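Local coordinates for putative uncharacterized protein (Bacteroides vulgatus, PDB 4F7A) that probably binds mucin O-glycans at the bacterial outer membrane as a SusD-like, TPR-related nutrient-binding lipoprotein, at residues N213-K216 against T217-T220. Sequence-based numbering, arbitrary orientation.
Sequences NVDK and TLAT
An aspartate N-cap opens helix 216-228: Asp-215, at the end of the loop from helix 193-210, caps Leu-218. Its CG lies anti to the backbone N (chi1 -165°), which carries OD1 back over the helix start to accept from Leu-218 N at 3.1 Å; this N-H arrives from above the carboxylate plane, 61° out of it. The same OD1 takes a longer bond from a water, 3.3 Å away, that in turn accepts from Thr-217 N, so it serves a second amide through water. The CB of Leu-218 lies 3.6 Å from Asp-215 CG. Ala-219 N gives a nearly straight bond to Asp-215 O, the first i to i+4 bond of the helix. Lys-216 O is gripped twice, by Thr-220 N at 2.9 Å and by Thr-220 OG1 at 2.6 Å, from opposite faces of its carbonyl plane. The extended Lys-216 chain carries NZ to a salt bridge with the C-terminal carboxylate of Phe-511. With an alanine in place of the aspartate, Leu-218 N would probably lose its capping acceptor and the water one of its anchors. Side chain to the third amide, then i to i+4 backbone bonds, is the classic N-capped start of an alpha-helix, here in a TPR-like, SusD-family fold.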
loop_
_atom_site.group_PDB
_atom_site.type_symbol
_atom_site.label_atom_id
_atom_site.label_comp_id
_atom_site.label_asym_id
_atom_site.label_seq_id
_atom_site.Cartn_x
_atom_site.Cartn_y
_atom_site.Cartn_z
ATOM N N ASN A 213 11.904 10.011 -8.431
ATOM C CA ASN A 213 11.837 10.404 -9.843
ATOM C C ASN A 213 11.529 11.874 -10.005
ATOM O O ASN A 213 12.097 12.507 -10.880
ATOM C CB ASN A 213 10.798 9.607 -10.620
ATOM C CG ASN A 213 11.185 8.172 -10.811
ATOM O OD1 ASN A 213 12.389 7.823 -10.896
ATOM N ND2 ASN A 213 10.174 7.319 -10.935
ATOM N N VAL A 214 10.653 12.417 -9.158
ATOM C CA VAL A 214 10.291 13.849 -9.228
ATOM C C VAL A 214 11.274 14.788 -8.555
ATOM O O VAL A 214 11.458 15.929 -9.011
ATOM C CB VAL A 214 8.836 14.109 -8.690
ATOM C CG1 VAL A 214 8.739 13.899 -7.185
ATOM C CG2 VAL A 214 8.362 15.510 -9.059
ATOM N N ASP A 215 11.904 14.344 -7.471
ATOM C CA ASP A 215 12.755 15.223 -6.663
ATOM C C ASP A 215 13.925 14.452 -6.064
ATOM O O ASP A 215 13.896 14.026 -4.890
ATOM C CB ASP A 215 11.918 15.904 -5.578
ATOM C CG ASP A 215 12.620 17.103 -4.936
ATOM O OD1 ASP A 215 13.854 17.178 -4.966
ATOM O OD2 ASP A 215 11.925 17.970 -4.357
ATOM N N LYS A 216 14.961 14.260 -6.878
ATOM C CA LYS A 216 16.097 13.454 -6.458
ATOM C C LYS A 216 16.810 14.046 -5.256
ATOM O O LYS A 216 17.327 13.303 -4.409
ATOM C CB LYS A 216 17.101 13.262 -7.601
ATOM C CG LYS A 216 18.266 12.342 -7.238
ATOM C CD LYS A 216 19.182 12.093 -8.452
ATOM C CE LYS A 216 20.446 11.314 -8.056
ATOM N NZ LYS A 216 21.302 11.048 -9.253
ATOM N N THR A 217 16.860 15.371 -5.181
ATOM C CA THR A 217 17.514 16.046 -4.067
ATOM C C THR A 217 16.839 15.727 -2.739
ATOM O O THR A 217 17.516 15.408 -1.788
ATOM C CB THR A 217 17.541 17.573 -4.278
ATOM O OG1 THR A 217 18.302 17.844 -5.451
ATOM C CG2 THR A 217 18.167 18.285 -3.085
ATOM N N LEU A 218 15.510 15.788 -2.697
ATOM C CA LEU A 218 14.723 15.418 -1.500
ATOM C C LEU A 218 14.856 13.940 -1.181
ATOM O O LEU A 218 15.075 13.568 -0.023
ATOM C CB LEU A 218 13.240 15.720 -1.719
ATOM C CG LEU A 218 12.250 15.597 -0.539
ATOM C CD1 LEU A 218 12.721 16.404 0.703
ATOM C CD2 LEU A 218 10.862 16.076 -1.008
ATOM N N ALA A 219 14.703 13.094 -2.198
ATOM C CA ALA A 219 14.868 11.648 -2.007
ATOM C C ALA A 219 16.222 11.339 -1.381
ATOM O O ALA A 219 16.324 10.488 -0.501
ATOM C CB ALA A 219 14.718 10.898 -3.362
ATOM N N THR A 220 17.264 12.023 -1.855
ATOM C CA THR A 220 18.632 11.766 -1.398
ATOM C C THR A 220 18.766 12.144 0.070
ATOM O O THR A 220 19.281 11.351 0.870
ATOM C CB THR A 220 19.671 12.510 -2.267
ATOM O OG1 THR A 220 19.498 12.133 -3.648
ATOM C CG2 THR A 220 21.144 12.227 -1.809
HETATM O O HOH W 1 16.043 17.357 -7.368
#